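Local structure of Endonuclease/exonuclease/phosphatase (Leptotrichia buccalis C-1013-b, 3TEB) at residues R28-K33 with E67-Y72; Y110-Q115 with G155-T160; H101-E106 with V126-N131; L196-V201 with Y230-K235. The protein probably hydrolyses phosphodiester bonds as a metal-dependent nuclease of the endonuclease/exonuclease/phosphatase family. One frame throughout, in Å; residues are numbered along the deposited sequence.

Contact 1: residues R28-K33 with E67-Y72; sequences RTIAEK and ETLQKY
Helix 19-33 meets helix 61-69 and the chain running on to Tyr72, with Arg28, Ile30 and Ala31 turned against Leu69 and Tyr72. No hydrogen bond links the two segments. Arg28 lies across one face of the Tyr72 ring, and its CG sits 3.9 Å from the ring centroid, only 16° off the normal, a CH-pi contact. The chain runs extended from CG to NE, which carries the guanidinium over the hydroxyl side of the ring. The two planes are 38° apart, so this is a tilted cover and not a flat stack. Tyr72 CE1 lies 3.6 Å from the guanidinium plane, over its centre. Asp24 holds both polar ends: it forms a salt bridge with Arg28 NE and a hydrogen bond with Tyr72 OH. Lys71 CB rests on the opposite ring face. The rest of the contact is apolar. Ala31 CB touches Tyr72 CB at 3.7 Å and Leu69 CD1 at 4.0 Å. Leu69 has CG opposite its backbone N (chi1 -175°), and its branch reaches Ile30, where CD2 meets Ile30 CG2 at 3.8 Å. Helix 19-33 thus packs against segment 67-72 in the helices that flank the two-sheet core of the DNase I-like alpha/beta sandwich.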
loop_
_atom_site.group_PDB
_atom_site.type_symbol
_atom_site.label_atom_id
_atom_site.label_comp_id
_atom_site.label_asym_id
_atom_site.label_seq_id
_atom_site.Cartn_x
_atom_site.Cartn_y
_atom_site.Cartn_z
ATOM N N ARG A 28 7.429 -2.561 15.694
ATOM C CA ARG A 28 6.968 -2.026 16.988
ATOM C C ARG A 28 5.661 -1.233 16.921
ATOM O O ARG A 28 4.827 -1.309 17.829
ATOM C CB ARG A 28 8.027 -1.106 17.592
ATOM C CG ARG A 28 9.196 -1.804 18.235
ATOM C CD ARG A 28 10.177 -0.780 18.817
ATOM N NE ARG A 28 11.250 -1.427 19.571
ATOM C CZ ARG A 28 11.118 -1.898 20.809
ATOM N NH1 ARG A 28 9.955 -1.801 21.446
ATOM N NH2 ARG A 28 12.146 -2.477 21.412
ATOM N N THR A 29 5.517 -0.447 15.858
ATOM C CA THR A 29 4.366 0.412 15.670
ATOM C C THR A 29 3.158 -0.443 15.373
ATOM O O THR A 29 2.172 -0.380 16.093
ATOM C CB THR A 29 4.571 1.403 14.508
ATOM O OG1 THR A 29 5.822 2.086 14.664
ATOM C CG2 THR A 29 3.428 2.419 14.459
ATOM N N ILE A 30 3.234 -1.245 14.315
ATOM C CA ILE A 30 2.164 -2.170 13.970
ATOM C C ILE A 30 1.725 -2.928 15.225
ATOM O O ILE A 30 0.528 -3.081 15.472
ATOM C CB ILE A 30 2.605 -3.131 12.853
ATOM C CG1 ILE A 30 2.886 -2.333 11.566
ATOM C CG2 ILE A 30 1.559 -4.219 12.628
ATOM C CD1 ILE A 30 3.414 -3.149 10.384
ATOM N N ALA A 31 2.695 -3.346 16.036
ATOM C CA ALA A 31 2.428 -4.056 17.280
ATOM C C ALA A 31 1.550 -3.286 18.270
ATOM O O ALA A 31 0.614 -3.849 18.825
ATOM C CB ALA A 31 3.721 -4.478 17.929
ATOM N N GLU A 32 1.853 -2.007 18.490
ATOM C CA GLU A 32 1.084 -1.177 19.428
ATOM C C GLU A 32 -0.305 -0.922 18.886
ATOM O O GLU A 32 -1.291 -1.038 19.611
ATOM C CB GLU A 32 1.735 0.187 19.657
ATOM C CG GLU A 32 3.142 0.195 20.274
ATOM C CD GLU A 32 3.757 1.621 20.303
ATOM O OE1 GLU A 32 3.118 2.555 19.747
ATOM O OE2 GLU A 32 4.865 1.811 20.876
ATOM N N LYS A 33 -0.371 -0.583 17.600
ATOM C CA LYS A 33 -1.589 -0.068 16.981
ATOM C C LYS A 33 -2.576 -1.157 16.586
ATOM O O LYS A 33 -3.792 -0.915 16.508
ATOM C CB LYS A 33 -1.242 0.841 15.800
ATOM C CG LYS A 33 -0.545 2.105 16.268
ATOM C CD LYS A 33 -1.062 3.356 15.589
ATOM C CE LYS A 33 -0.954 4.565 16.526
ATOM N NZ LYS A 33 -0.840 5.843 15.752
ATOM N N GLU A 67 8.362 -11.552 10.806
ATOM C CA GLU A 67 9.112 -12.266 11.840
ATOM C C GLU A 67 9.524 -11.353 12.980
ATOM O O GLU A 67 9.573 -11.777 14.133
ATOM C CB GLU A 67 10.315 -13.003 11.263
ATOM C CG GLU A 67 9.971 -14.435 10.874
ATOM C CD GLU A 67 11.163 -15.245 10.318
ATOM O OE1 GLU A 67 10.950 -16.445 9.997
ATOM O OE2 GLU A 67 12.296 -14.709 10.192
ATOM N N THR A 68 9.802 -10.093 12.654
ATOM C CA THR A 68 10.114 -9.076 13.659
ATOM C C THR A 68 8.865 -8.720 14.447
ATOM O O THR A 68 8.919 -8.519 15.649
ATOM C CB THR A 68 10.688 -7.799 13.016
ATOM O OG1 THR A 68 11.812 -8.145 12.203
ATOM C CG2 THR A 68 11.130 -6.797 14.078
ATOM N N LEU A 69 7.737 -8.652 13.756
ATOM C CA LEU A 69 6.479 -8.340 14.389
ATOM C C LEU A 69 6.172 -9.345 15.489
ATOM O O LEU A 69 5.638 -8.981 16.529
ATOM C CB LEU A 69 5.382 -8.318 13.337
ATOM C CG LEU A 69 3.973 -7.903 13.733
ATOM C CD1 LEU A 69 3.949 -6.650 14.623
ATOM C CD2 LEU A 69 3.154 -7.702 12.469
ATOM N N GLN A 70 6.539 -10.605 15.265
ATOM C CA GLN A 70 6.276 -11.684 16.219
ATOM C C GLN A 70 7.008 -11.484 17.520
ATOM O O GLN A 70 6.673 -12.110 18.512
ATOM C CB GLN A 70 6.686 -13.036 15.645
ATOM C CG GLN A 70 5.723 -13.615 14.603
ATOM C CD GLN A 70 6.362 -14.754 13.802
ATOM O OE1 GLN A 70 7.335 -15.383 14.256
ATOM N NE2 GLN A 70 5.825 -15.016 12.602
ATOM N N LYS A 71 8.008 -10.613 17.508
ATOM C CA LYS A 71 8.834 -10.323 18.674
ATOM C C LYS A 71 8.069 -9.461 19.662
ATOM O O LYS A 71 8.352 -9.475 20.852
ATOM C CB LYS A 71 10.049 -9.529 18.210
ATOM C CG LYS A 71 11.406 -10.060 18.577
ATOM C CD LYS A 71 12.443 -9.302 17.747
ATOM C CE LYS A 71 13.824 -9.944 17.811
ATOM N NZ LYS A 71 14.542 -9.716 16.533
ATOM N N TYR A 72 7.099 -8.705 19.153
ATOM C CA TYR A 72 6.395 -7.700 19.945
ATOM C C TYR A 72 4.900 -7.956 20.162
ATOM O O TYR A 72 4.289 -7.269 20.966
ATOM C CB TYR A 72 6.611 -6.302 19.344
ATOM C CG TYR A 72 8.070 -5.920 19.186
ATOM C CD1 TYR A 72 8.874 -5.703 20.302
ATOM C CD2 TYR A 72 8.645 -5.780 17.921
ATOM C CE1 TYR A 72 10.221 -5.365 20.166
ATOM C CE2 TYR A 72 9.994 -5.441 17.771
ATOM C CZ TYR A 72 10.773 -5.236 18.899
ATOM O OH TYR A 72 12.101 -4.900 18.778
#

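Contact 2: residues Y110-Q115 with G155-T160; sequences YCTFAQ and GKNIQT
Tyr110 and Cys111 bring their backbone carbonyls up to helix 154-162. Tyr110 O lies 3.9 Å from the methyl CG2 of Thr160. The Tyr110 side chain leads away from the helix, and its OH bonds to Ser84 O. Cys111 O comes closer: Asn157 CA approaches it at 3.3 Å in a CA-H...O contact, with 128° at the hydrogen. Asn157 OD1 is also near this oxygen, but both are acceptors and form no hydrogen bond. The segment begins the loop that links antiparallel strands 105-110 and 124-132 of the DNase I-like fold, and the loop packs on helix 154-162. Thr112 turns its methyl to the helix, with CG2 3.7 Å from Asn157 ND2. Its CG2 lies opposite the carbonyl carbon, and OG1 (chi1 53°) points back to the loop and bonds to Ala114 O at 2.6 Å. An alanine in place of Asn157 has no amide beside the Thr112 methyl, and is likely to open a gap between loop and helix. Phe113 N and Ala114 N both bond to the carboxylate of Glu152, just before the helix. Gln115 folds back, and its CA lies 3.8 Å above the Tyr110 ring plane.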
loop_
_atom_site.group_PDB
_atom_site.type_symbol
_atom_site.label_atom_id
_atom_site.label_comp_id
_atom_site.label_asym_id
_atom_site.label_seq_id
_atom_site.Cartn_x
_atom_site.Cartn_y
_atom_site.Cartn_z
ATOM N N TYR A 110 -1.946 -8.164 -12.881
ATOM C CA TYR A 110 -1.430 -6.936 -13.457
ATOM C C TYR A 110 -2.549 -5.970 -13.715
ATOM O O TYR A 110 -3.532 -6.306 -14.376
ATOM C CB TYR A 110 -0.675 -7.204 -14.761
ATOM C CG TYR A 110 0.718 -7.753 -14.526
ATOM C CD1 TYR A 110 1.739 -6.927 -14.080
ATOM C CD2 TYR A 110 1.006 -9.104 -14.728
ATOM C CE1 TYR A 110 3.003 -7.431 -13.852
ATOM C CE2 TYR A 110 2.262 -9.613 -14.503
ATOM C CZ TYR A 110 3.263 -8.779 -14.062
ATOM O OH TYR A 110 4.534 -9.270 -13.822
ATOM N N CYS A 111 -2.407 -4.762 -13.193
ATOM C CA CYS A 111 -3.336 -3.700 -13.525
ATOM C C CYS A 111 -2.841 -2.877 -14.729
ATOM O O CYS A 111 -3.499 -1.938 -15.169
ATOM C CB CYS A 111 -3.547 -2.806 -12.314
ATOM S SG CYS A 111 -2.169 -1.702 -12.016
ATOM N N THR A 112 -1.683 -3.227 -15.265
ATOM C CA THR A 112 -1.103 -2.458 -16.352
ATOM C C THR A 112 -1.151 -3.217 -17.676
ATOM O O THR A 112 -1.371 -4.430 -17.706
ATOM C CB THR A 112 0.342 -2.082 -16.015
ATOM O OG1 THR A 112 1.064 -3.265 -15.660
ATOM C CG2 THR A 112 0.368 -1.144 -14.839
ATOM N N PHE A 113 -0.962 -2.500 -18.776
ATOM C CA PHE A 113 -0.820 -3.151 -20.064
ATOM C C PHE A 113 0.477 -3.977 -20.110
ATOM O O PHE A 113 0.465 -5.137 -20.543
ATOM C CB PHE A 113 -0.865 -2.136 -21.201
ATOM C CG PHE A 113 -0.695 -2.749 -22.561
ATOM C CD1 PHE A 113 -1.783 -3.302 -23.228
ATOM C CD2 PHE A 113 0.562 -2.779 -23.172
ATOM C CE1 PHE A 113 -1.633 -3.879 -24.482
ATOM C CE2 PHE A 113 0.733 -3.351 -24.437
ATOM C CZ PHE A 113 -0.374 -3.900 -25.095
ATOM N N ALA A 114 1.583 -3.377 -19.670
ATOM C CA ALA A 114 2.845 -4.096 -19.506
ATOM C C ALA A 114 2.681 -5.189 -18.463
ATOM O O ALA A 114 2.127 -4.944 -17.390
ATOM C CB ALA A 114 3.928 -3.152 -19.074
ATOM N N GLN A 115 3.159 -6.390 -18.780
ATOM C CA GLN A 115 3.068 -7.525 -17.871
ATOM C C GLN A 115 4.331 -8.370 -17.878
ATOM O O GLN A 115 4.299 -9.530 -17.494
ATOM C CB GLN A 115 1.890 -8.399 -18.263
ATOM C CG GLN A 115 0.595 -7.687 -18.172
ATOM C CD GLN A 115 -0.546 -8.466 -18.726
ATOM O OE1 GLN A 115 -0.466 -9.670 -18.896
ATOM N NE2 GLN A 115 -1.628 -7.783 -19.002
ATOM N N GLY A 155 -6.120 5.928 -15.994
ATOM C CA GLY A 155 -7.549 5.670 -15.993
ATOM C C GLY A 155 -7.860 4.205 -16.234
ATOM O O GLY A 155 -8.448 3.539 -15.376
ATOM N N LYS A 156 -7.449 3.709 -17.403
ATOM C CA LYS A 156 -7.620 2.311 -17.797
ATOM C C LYS A 156 -7.148 1.343 -16.716
ATOM O O LYS A 156 -7.837 0.382 -16.379
ATOM C CB LYS A 156 -6.848 2.028 -19.090
ATOM C CG LYS A 156 -7.589 2.329 -20.400
ATOM C CD LYS A 156 -7.087 1.377 -21.513
ATOM C CE LYS A 156 -7.534 1.795 -22.919
ATOM N NZ LYS A 156 -6.765 2.983 -23.415
ATOM N N ASN A 157 -5.964 1.607 -16.182
ATOM C CA ASN A 157 -5.382 0.754 -15.155
ATOM C C ASN A 157 -6.272 0.650 -13.923
ATOM O O ASN A 157 -6.523 -0.458 -13.420
ATOM C CB ASN A 157 -3.984 1.242 -14.775
ATOM C CG ASN A 157 -2.984 1.106 -15.914
ATOM O OD1 ASN A 157 -3.278 0.511 -16.951
ATOM N ND2 ASN A 157 -1.794 1.663 -15.723
ATOM N N ILE A 158 -6.756 1.798 -13.454
ATOM C CA ILE A 158 -7.658 1.820 -12.313
ATOM C C ILE A 158 -8.951 1.055 -12.635
ATOM O O ILE A 158 -9.438 0.277 -11.805
ATOM C CB ILE A 158 -7.925 3.257 -11.808
ATOM C CG1 ILE A 158 -6.673 3.800 -11.120
ATOM C CG2 ILE A 158 -9.106 3.288 -10.837
ATOM C CD1 ILE A 158 -6.757 5.230 -10.728
ATOM N N GLN A 159 -9.477 1.247 -13.845
ATOM C CA GLN A 159 -10.622 0.472 -14.307
ATOM C C GLN A 159 -10.356 -1.048 -14.236
ATOM O O GLN A 159 -11.223 -1.808 -13.802
ATOM C CB GLN A 159 -11.057 0.903 -15.715
ATOM C CG GLN A 159 -11.858 2.204 -15.777
ATOM C CD GLN A 159 -13.094 2.225 -14.844
ATOM O OE1 GLN A 159 -13.297 3.187 -14.091
ATOM N NE2 GLN A 159 -13.917 1.170 -14.900
ATOM N N THR A 160 -9.164 -1.492 -14.633
ATOM C CA THR A 160 -8.799 -2.897 -14.460
ATOM C C THR A 160 -8.900 -3.347 -12.998
ATOM O O THR A 160 -9.439 -4.412 -12.725
ATOM C CB THR A 160 -7.388 -3.196 -14.989
ATOM O OG1 THR A 160 -7.306 -2.804 -16.355
ATOM C CG2 THR A 160 -7.059 -4.677 -14.882
#

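Contact 3: residues H101-E106 with V126-N131; sequences HKIKAE and VSITIN
Lys104 N gives the shortest polar bond across the contact, to Thr129 O at 2.7 Å, nearly straight at 166°. A second bond runs from Thr129 N to Ala105 O at 3.0 Å. Further along, one water spans the gap: it donates to Lys102 O and accepts from Asn131 N at 3.0 Å. Glu106 and Ile128 form an antiparallel non-hydrogen-bonded pair. Glu106 CG, set opposite the backbone N by chi1 (-165°), meets Ile128 CD1 at 3.5 Å. Ile103 joins the same apolar patch. Its methyl CG2 lies opposite the carbonyl carbon and touches both Ile128 CG1 at 3.6 Å and Ile130 CD1 at 3.8 Å. An alanine in place of Ile103 lacks the CG2 that spans Ile128 and Ile130, and would probably open a gap between the two. His101 extends the patch, with CB 3.7 Å from Ile130 CD1, while its NE2 bonds to Asp36. Lys104 and Asn131 run side by side in the same direction, and Asn131 ND2 bonds to Asp136. The strand 124-132 lies between 105-110 and 135-143, antiparallel to both. Ile103 and Ile128 also touch His80 of strand 78-84, and Val126 reaches Val95 and Val97 of strand 91-99, so this side of the pair packs on the other sheet of the sandwich.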
loop_
_atom_site.group_PDB
_atom_site.type_symbol
_atom_site.label_atom_id
_atom_site.label_comp_id
_atom_site.label_asym_id
_atom_site.label_seq_id
_atom_site.Cartn_x
_atom_site.Cartn_y
_atom_site.Cartn_z
ATOM N N HIS A 101 -6.736 -10.471 10.128
ATOM C CA HIS A 101 -7.917 -11.266 9.819
ATOM C C HIS A 101 -7.648 -12.375 8.835
ATOM O O HIS A 101 -6.819 -12.233 7.950
ATOM C CB HIS A 101 -8.981 -10.376 9.204
ATOM C CG HIS A 101 -9.388 -9.238 10.079
ATOM N ND1 HIS A 101 -10.158 -9.408 11.210
ATOM C CD2 HIS A 101 -9.133 -7.913 9.991
ATOM C CE1 HIS A 101 -10.358 -8.234 11.782
ATOM N NE2 HIS A 101 -9.742 -7.310 11.064
ATOM N N LYS A 102 -8.380 -13.471 8.973
ATOM C CA LYS A 102 -8.382 -14.530 7.967
ATOM C C LYS A 102 -9.170 -14.077 6.737
ATOM O O LYS A 102 -9.961 -13.141 6.832
ATOM C CB LYS A 102 -8.946 -15.806 8.569
ATOM C CG LYS A 102 -8.045 -16.333 9.653
ATOM C CD LYS A 102 -8.574 -17.575 10.333
ATOM C CE LYS A 102 -7.475 -18.154 11.234
ATOM N NZ LYS A 102 -8.009 -19.164 12.202
ATOM N N ILE A 103 -8.953 -14.710 5.587
ATOM C CA ILE A 103 -9.506 -14.182 4.328
ATOM C C ILE A 103 -10.368 -15.163 3.516
ATOM O O ILE A 103 -10.188 -16.380 3.615
ATOM C CB ILE A 103 -8.392 -13.620 3.412
ATOM C CG1 ILE A 103 -7.383 -14.714 3.072
ATOM C CG2 ILE A 103 -7.717 -12.438 4.064
ATOM C CD1 ILE A 103 -6.687 -14.502 1.765
ATOM N N LYS A 104 -11.286 -14.617 2.706
ATOM C CA LYS A 104 -12.162 -15.418 1.820
ATOM C C LYS A 104 -11.540 -15.591 0.439
ATOM O O LYS A 104 -11.801 -16.582 -0.226
ATOM C CB LYS A 104 -13.545 -14.764 1.635
ATOM C CG LYS A 104 -14.281 -14.402 2.899
ATOM C CD LYS A 104 -15.141 -15.567 3.434
ATOM C CE LYS A 104 -16.626 -15.460 2.970
ATOM N NZ LYS A 104 -17.562 -15.800 4.087
ATOM N N ALA A 105 -10.755 -14.605 -0.003
ATOM C CA ALA A 105 -10.192 -14.592 -1.355
ATOM C C ALA A 105 -8.875 -13.820 -1.397
ATOM O O ALA A 105 -8.593 -13.014 -0.516
ATOM C CB ALA A 105 -11.194 -14.004 -2.348
ATOM N N GLU A 106 -8.072 -14.083 -2.418
ATOM C CA GLU A 106 -6.791 -13.426 -2.616
ATOM C C GLU A 106 -6.552 -13.385 -4.102
ATOM O O GLU A 106 -6.747 -14.374 -4.787
ATOM C CB GLU A 106 -5.663 -14.233 -1.964
ATOM C CG GLU A 106 -4.340 -13.463 -1.792
ATOM C CD GLU A 106 -3.307 -13.648 -2.941
ATOM O OE1 GLU A 106 -3.661 -14.178 -4.024
ATOM O OE2 GLU A 106 -2.120 -13.251 -2.754
ATOM N N VAL A 126 -2.099 -6.635 -5.354
ATOM C CA VAL A 126 -2.513 -7.696 -4.452
ATOM C C VAL A 126 -3.843 -7.321 -3.830
ATOM O O VAL A 126 -3.973 -6.238 -3.240
ATOM C CB VAL A 126 -1.481 -7.960 -3.352
ATOM C CG1 VAL A 126 -2.002 -8.971 -2.355
ATOM C CG2 VAL A 126 -0.246 -8.496 -3.970
ATOM N N SER A 127 -4.830 -8.205 -3.967
ATOM C CA SER A 127 -6.109 -8.000 -3.306
ATOM C C SER A 127 -6.396 -9.080 -2.286
ATOM O O SER A 127 -5.920 -10.209 -2.395
ATOM C CB SER A 127 -7.250 -7.887 -4.302
ATOM O OG SER A 127 -7.623 -9.157 -4.781
ATOM N N ILE A 128 -7.201 -8.699 -1.304
ATOM C CA ILE A 128 -7.563 -9.528 -0.185
ATOM C C ILE A 128 -9.077 -9.352 0.066
ATOM O O ILE A 128 -9.605 -8.243 -0.041
ATOM C CB ILE A 128 -6.626 -9.173 1.021
ATOM C CG1 ILE A 128 -6.035 -10.425 1.608
ATOM C CG2 ILE A 128 -7.242 -8.279 2.093
ATOM C CD1 ILE A 128 -5.175 -11.124 0.613
ATOM N N THR A 129 -9.793 -10.439 0.339
ATOM C CA THR A 129 -11.196 -10.310 0.746
ATOM C C THR A 129 -11.403 -10.753 2.202
ATOM O O THR A 129 -11.157 -11.908 2.551
ATOM C CB THR A 129 -12.155 -11.040 -0.230
ATOM O OG1 THR A 129 -11.854 -10.633 -1.565
ATOM C CG2 THR A 129 -13.603 -10.688 0.050
ATOM N N ILE A 130 -11.834 -9.818 3.041
ATOM C CA ILE A 130 -12.137 -10.109 4.430
ATOM C C ILE A 130 -13.619 -10.019 4.609
ATOM O O ILE A 130 -14.252 -9.067 4.150
ATOM C CB ILE A 130 -11.584 -9.047 5.404
ATOM C CG1 ILE A 130 -10.173 -8.558 5.014
ATOM C CG2 ILE A 130 -11.681 -9.543 6.855
ATOM C CD1 ILE A 130 -9.054 -9.245 5.721
ATOM N N ASN A 131 -14.174 -11.012 5.289
ATOM C CA ASN A 131 -15.525 -10.923 5.790
ATOM C C ASN A 131 -15.484 -10.223 7.140
ATOM O O ASN A 131 -14.881 -10.717 8.092
ATOM C CB ASN A 131 -16.140 -12.309 5.917
ATOM C CG ASN A 131 -17.574 -12.259 6.369
ATOM O OD1 ASN A 131 -17.917 -12.792 7.418
ATOM N ND2 ASN A 131 -18.420 -11.595 5.594
HETATM O O HOH W 1 -12.746 -13.602 5.990
#

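Contact 4: residues L196-V201 with Y230-K235; sequences LFDTYV and YIFSNK
Ile231 O accepts two bonds from Thr199, from the backbone N at 3.1 Å and from OG1 at 2.9 Å. The hydroxyl gets there because chi1 (63°) sets it between the backbone N and the carbonyl carbon. Next to this, Phe197 and Ser233 form an antiparallel hydrogen-bonded pair. Phe197 N bonds to Ser233 O at 2.7 Å and 171°, and Ser233 N bonds back to Phe197 O at 2.8 Å. The Phe232 ring turns its edge to Phe197 O. Its CE1 touches Asp198 CB at 4.0 Å, and Leu196 CD1 meets Phe232 CB at 4.1 Å. Phe232 CZ lies over one face of the Tyr230 ring, offset toward the rim. A second shell fixes these groups. Ser233 OG bonds to Lys235 O. Asp198 OD1 takes a salt bridge from Arg227 and a hydrogen bond from Tyr188. Its OD2 is met from above the carboxylate plane by Tyr200 N at 3.0 Å, a capping bond. Phe232 also stacks edge-to-face with Phe177 and packs on helix 185-192. The arrangement is a short antiparallel strand pair that leads into a short, weakly bonded helix with Asp198 at its N-cap; strand 197-198 pairs with 225-233, part of one sheet of the DNase I-like sandwich.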
loop_
_atom_site.group_PDB
_atom_site.type_symbol
_atom_site.label_atom_id
_atom_site.label_comp_id
_atom_site.label_asym_id
_atom_site.label_seq_id
_atom_site.Cartn_x
_atom_site.Cartn_y
_atom_site.Cartn_z
ATOM N N LEU A 196 -14.164 6.939 -7.486
ATOM C CA LEU A 196 -13.386 6.788 -6.270
ATOM C C LEU A 196 -13.580 7.933 -5.299
ATOM O O LEU A 196 -13.676 9.095 -5.699
ATOM C CB LEU A 196 -11.913 6.652 -6.607
ATOM C CG LEU A 196 -11.500 5.292 -7.160
ATOM C CD1 LEU A 196 -10.008 5.277 -7.395
ATOM C CD2 LEU A 196 -11.892 4.177 -6.212
ATOM N N PHE A 197 -13.631 7.582 -4.017
ATOM C CA PHE A 197 -13.716 8.545 -2.928
ATOM C C PHE A 197 -12.418 8.519 -2.115
ATOM O O PHE A 197 -11.883 7.455 -1.806
ATOM C CB PHE A 197 -14.921 8.234 -2.037
ATOM C CG PHE A 197 -16.245 8.290 -2.757
ATOM C CD1 PHE A 197 -17.027 9.439 -2.714
ATOM C CD2 PHE A 197 -16.714 7.191 -3.477
ATOM C CE1 PHE A 197 -18.257 9.495 -3.378
ATOM C CE2 PHE A 197 -17.941 7.243 -4.147
ATOM C CZ PHE A 197 -18.709 8.395 -4.094
ATOM N N ASP A 198 -11.921 9.696 -1.772
ATOM C CA ASP A 198 -10.646 9.843 -1.092
ATOM C C ASP A 198 -10.851 10.011 0.411
ATOM O O ASP A 198 -11.378 11.040 0.852
ATOM C CB ASP A 198 -9.942 11.072 -1.674
ATOM C CG ASP A 198 -8.590 11.346 -1.050
ATOM O OD1 ASP A 198 -7.926 12.268 -1.554
ATOM O OD2 ASP A 198 -8.178 10.665 -0.085
ATOM N N THR A 199 -10.409 9.027 1.199
ATOM C CA THR A 199 -10.620 9.051 2.656
ATOM C C THR A 199 -9.986 10.236 3.364
ATOM O O THR A 199 -10.460 10.647 4.424
ATOM C CB THR A 199 -10.157 7.777 3.356
ATOM O OG1 THR A 199 -8.751 7.622 3.184
ATOM C CG2 THR A 199 -10.866 6.577 2.791
ATOM N N TYR A 200 -8.920 10.787 2.792
ATOM C CA TYR A 200 -8.350 12.012 3.338
ATOM C C TYR A 200 -9.408 13.122 3.365
ATOM O O TYR A 200 -9.650 13.736 4.407
ATOM C CB TYR A 200 -7.091 12.462 2.579
ATOM C CG TYR A 200 -6.537 13.773 3.114
ATOM C CD1 TYR A 200 -5.898 13.826 4.349
ATOM C CD2 TYR A 200 -6.689 14.967 2.403
ATOM C CE1 TYR A 200 -5.411 15.029 4.855
ATOM C CE2 TYR A 200 -6.201 16.180 2.902
ATOM C CZ TYR A 200 -5.564 16.199 4.128
ATOM O OH TYR A 200 -5.083 17.383 4.632
ATOM N N VAL A 201 -10.041 13.350 2.216
ATOM C CA VAL A 201 -11.064 14.387 2.071
ATOM C C VAL A 201 -12.272 14.100 2.969
ATOM O O VAL A 201 -12.760 14.986 3.665
ATOM C CB VAL A 201 -11.515 14.532 0.593
ATOM C CG1 VAL A 201 -12.508 15.691 0.433
ATOM C CG2 VAL A 201 -10.293 14.694 -0.347
ATOM N N TYR A 230 -2.252 7.383 -1.109
ATOM C CA TYR A 230 -3.673 7.540 -0.804
ATOM C C TYR A 230 -4.334 6.300 -0.247
ATOM O O TYR A 230 -3.788 5.206 -0.303
ATOM C CB TYR A 230 -4.452 7.928 -2.056
ATOM C CG TYR A 230 -3.974 9.158 -2.772
ATOM C CD1 TYR A 230 -4.513 10.407 -2.477
ATOM C CD2 TYR A 230 -3.003 9.073 -3.766
ATOM C CE1 TYR A 230 -4.093 11.545 -3.147
ATOM C CE2 TYR A 230 -2.570 10.201 -4.441
ATOM C CZ TYR A 230 -3.122 11.433 -4.130
ATOM O OH TYR A 230 -2.697 12.554 -4.801
ATOM N N ILE A 231 -5.535 6.499 0.281
ATOM C CA ILE A 231 -6.464 5.418 0.533
ATOM C C ILE A 231 -7.823 5.814 -0.068
ATOM O O ILE A 231 -8.520 6.683 0.455
ATOM C CB ILE A 231 -6.520 5.056 2.030
ATOM C CG1 ILE A 231 -5.238 4.322 2.415
ATOM C CG2 ILE A 231 -7.701 4.144 2.334
ATOM C CD1 ILE A 231 -4.910 4.384 3.864
ATOM N N PHE A 232 -8.161 5.193 -1.198
ATOM C CA PHE A 232 -9.407 5.449 -1.909
ATOM C C PHE A 232 -10.444 4.397 -1.563
ATOM O O PHE A 232 -10.119 3.318 -1.057
ATOM C CB PHE A 232 -9.188 5.435 -3.427
ATOM C CG PHE A 232 -8.288 6.524 -3.927
ATOM C CD1 PHE A 232 -8.662 7.860 -3.826
ATOM C CD2 PHE A 232 -7.075 6.215 -4.522
ATOM C CE1 PHE A 232 -7.821 8.873 -4.290
ATOM C CE2 PHE A 232 -6.236 7.215 -4.995
ATOM C CZ PHE A 232 -6.607 8.548 -4.875
ATOM N N SER A 233 -11.693 4.711 -1.882
ATOM C CA SER A 233 -12.834 3.873 -1.584
ATOM C C SER A 233 -13.776 3.934 -2.784
ATOM O O SER A 233 -13.833 4.962 -3.461
ATOM C CB SER A 233 -13.525 4.439 -0.349
ATOM O OG SER A 233 -14.465 3.526 0.180
ATOM N N ASN A 234 -14.509 2.852 -3.058
ATOM C CA ASN A 234 -15.496 2.853 -4.148
ATOM C C ASN A 234 -16.864 3.292 -3.674
ATOM O O ASN A 234 -17.783 3.450 -4.469
ATOM C CB ASN A 234 -15.600 1.480 -4.811
ATOM C CG ASN A 234 -16.130 0.410 -3.876
ATOM O OD1 ASN A 234 -15.961 0.487 -2.657
ATOM N ND2 ASN A 234 -16.755 -0.610 -4.446
ATOM N N LYS A 235 -16.985 3.460 -2.364
ATOM C CA LYS A 235 -18.207 3.911 -1.729
ATOM C C LYS A 235 -17.832 5.003 -0.752
ATOM O O LYS A 235 -16.684 5.089 -0.325
ATOM C CB LYS A 235 -18.865 2.775 -0.941
ATOM C CG LYS A 235 -19.261 1.520 -1.717
ATOM C CD LYS A 235 -20.203 0.701 -0.850
ATOM C CE LYS A 235 -20.023 -0.791 -1.010
ATOM N NZ LYS A 235 -20.786 -1.368 -2.141
#

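In the fold
Contact 1 comes first along the chain and closes a loop of 33 residues, joining helix 19-33 to the end of helix 61-69 and the chain beyond it. Contact 3 opens next, at 101-106. Contact 2 opens at 110-115 before contact 3 closes at 126-131, and itself closes at 155-160, so the two cross. Contact 3 holds a strand pair together, while contact 2 ties the loop beyond it to helix 154-162. Contact 4 follows in series, closes 28 residues and pairs strand 197-198 with strand 225-233, in the same sheet as contact 3. It touches contact 2 where Ile158 CG2 packs on Leu196 CD1 at 4.1 Å. Contacts 1 and 2 lie on opposite sides of the chain's centre.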